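Long-range contact in bacterioferritin (Mycobacterium tuberculosis, PDB 3UOI), which probably oxidises ferrous iron with dioxygen at a ferroxidase centre and stores the ferric product inside a hollow 24-subunit shell that binds haem between paired subunits: residues T84-F89 / E141-L146. Numbering follows the deposited sequence.
Sequences TLREQF and ELMDKL
R86 and M143 mark the nearest backbone approach, 8.2 Å between their CA atoms, where the first turn of helix 85-112 faces the last turns of helix 116-146, the short axes running roughly antiparallel, at 151°, and 11.7 Å apart. M143 reaches across between the axes. Extended beyond CG, its side chain carries CE to the start of helix 85-112, 3.7 Å from R86 N and close to L85 CB. The same methyl lies at the edge of the F89 ring, near its plane, 4.3 Å from F89 CE2. R86 reaches back. With CG anti to the backbone N and a bend at chi3, its guanidinium lies with one face over M143 SD, offset toward the rim, while NH2 makes a salt bridge to D144 OD1 at 3.0 Å. The N-H...O angle of 140° makes this a bent bond, and NH2 comes to the syn side of OD1 from 35° out of the carboxylate plane. The contact sits at one end of the four-helix bundle of the ferritin-like fold, with the F89 side chain about 7 Å from that of H132 and about 8 Å from that of E96, both predicted iron ligands. Y151 of helix 148-153 packs on both F89 and M143. T84 N-caps helix 85-112, its OG1 accepting from E87 N at 3.3 Å. K145 makes a cation-pi contact with W37 of a second subunit.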
# COMPACT_ATOMS: atom_id res chain seq x y z
N THR A 84 -7.74 -18.36 -51.83
CA THR A 84 -7.97 -16.95 -51.66
C THR A 84 -8.82 -16.71 -50.42
O THR A 84 -9.33 -17.63 -49.89
CB THR A 84 -8.56 -16.24 -52.89
OG1 THR A 84 -9.82 -16.79 -53.24
CG2 THR A 84 -7.67 -16.31 -54.03
N LEU A 85 -8.90 -15.49 -49.94
CA LEU A 85 -9.68 -15.21 -48.77
C LEU A 85 -11.13 -15.52 -49.09
O LEU A 85 -11.78 -16.20 -48.33
CB LEU A 85 -9.55 -13.76 -48.29
CG LEU A 85 -8.31 -13.25 -47.56
CD1 LEU A 85 -8.57 -12.00 -46.77
CD2 LEU A 85 -7.67 -14.30 -46.71
N ARG A 86 -11.59 -15.09 -50.26
CA ARG A 86 -12.95 -15.31 -50.70
C ARG A 86 -13.29 -16.78 -50.82
O ARG A 86 -14.25 -17.17 -50.31
CB ARG A 86 -13.23 -14.59 -52.02
CG ARG A 86 -14.58 -14.87 -52.62
CD ARG A 86 -14.76 -14.22 -53.91
NE ARG A 86 -14.97 -12.81 -53.79
CZ ARG A 86 -16.13 -12.22 -53.53
NH1 ARG A 86 -17.22 -12.89 -53.34
NH2 ARG A 86 -16.17 -10.93 -53.44
N GLU A 87 -12.45 -17.59 -51.43
CA GLU A 87 -12.73 -19.02 -51.44
C GLU A 87 -12.73 -19.58 -50.01
O GLU A 87 -13.44 -20.46 -49.76
CB GLU A 87 -11.75 -19.84 -52.26
CG GLU A 87 -11.51 -19.42 -53.63
CD GLU A 87 -10.45 -20.25 -54.31
OE1 GLU A 87 -10.01 -21.23 -53.76
OE2 GLU A 87 -10.07 -19.90 -55.42
N GLN A 88 -11.86 -19.09 -49.15
CA GLN A 88 -11.75 -19.57 -47.75
C GLN A 88 -13.01 -19.37 -46.91
O GLN A 88 -13.50 -20.27 -46.32
CB GLN A 88 -10.52 -19.00 -47.06
CG GLN A 88 -9.32 -19.77 -47.36
CD GLN A 88 -8.04 -19.18 -46.85
OE1 GLN A 88 -8.03 -18.17 -46.21
NE2 GLN A 88 -6.99 -19.85 -47.09
N PHE A 89 -13.56 -18.18 -46.97
CA PHE A 89 -14.84 -17.90 -46.36
C PHE A 89 -15.92 -18.80 -46.97
O PHE A 89 -16.79 -19.21 -46.28
CB PHE A 89 -15.26 -16.47 -46.58
CG PHE A 89 -14.42 -15.47 -45.92
CD1 PHE A 89 -13.99 -15.64 -44.65
CD2 PHE A 89 -14.08 -14.30 -46.58
CE1 PHE A 89 -13.21 -14.69 -44.07
CE2 PHE A 89 -13.32 -13.38 -45.99
CZ PHE A 89 -12.87 -13.58 -44.75
N GLU A 141 -20.10 -10.02 -48.11
CA GLU A 141 -20.89 -8.82 -48.43
C GLU A 141 -20.00 -7.61 -48.49
O GLU A 141 -20.10 -6.80 -49.38
CB GLU A 141 -21.98 -8.53 -47.37
CG GLU A 141 -22.97 -9.65 -46.99
CD GLU A 141 -24.11 -9.24 -45.97
OE1 GLU A 141 -23.96 -8.38 -45.10
OE2 GLU A 141 -25.15 -9.86 -46.04
N LEU A 142 -19.14 -7.50 -47.49
CA LEU A 142 -18.19 -6.42 -47.36
C LEU A 142 -17.17 -6.40 -48.46
O LEU A 142 -16.80 -5.36 -48.92
CB LEU A 142 -17.51 -6.47 -46.02
CG LEU A 142 -18.26 -5.91 -44.86
CD1 LEU A 142 -17.49 -6.14 -43.58
CD2 LEU A 142 -18.48 -4.48 -45.07
N MET A 143 -16.78 -7.57 -48.91
CA MET A 143 -15.82 -7.67 -49.94
C MET A 143 -16.28 -6.97 -51.21
O MET A 143 -15.52 -6.25 -51.81
CB MET A 143 -15.61 -9.12 -50.26
CG MET A 143 -14.52 -9.73 -49.53
SD MET A 143 -14.14 -11.31 -50.19
CE MET A 143 -12.45 -11.55 -49.82
N ASP A 144 -17.53 -7.19 -51.58
CA ASP A 144 -18.17 -6.46 -52.65
C ASP A 144 -18.40 -4.99 -52.36
O ASP A 144 -18.14 -4.18 -53.17
CB ASP A 144 -19.47 -7.11 -53.02
CG ASP A 144 -19.31 -8.50 -53.50
OD1 ASP A 144 -18.24 -8.83 -53.96
OD2 ASP A 144 -20.25 -9.25 -53.42
N LYS A 145 -18.89 -4.65 -51.19
CA LYS A 145 -19.17 -3.27 -50.89
C LYS A 145 -17.92 -2.39 -50.90
O LYS A 145 -17.97 -1.27 -51.32
CB LYS A 145 -19.89 -3.12 -49.56
CG LYS A 145 -21.30 -3.67 -49.50
CD LYS A 145 -21.96 -3.43 -48.19
CE LYS A 145 -23.23 -4.16 -48.10
NZ LYS A 145 -24.10 -3.68 -47.05
N LEU A 146 -16.83 -2.91 -50.36
CA LEU A 146 -15.60 -2.17 -50.26
C LEU A 146 -14.67 -2.40 -51.44
O LEU A 146 -13.80 -1.62 -51.71
CB LEU A 146 -14.89 -2.54 -48.98
CG LEU A 146 -15.60 -2.50 -47.64
CD1 LEU A 146 -14.69 -2.95 -46.57
CD2 LEU A 146 -16.07 -1.16 -47.35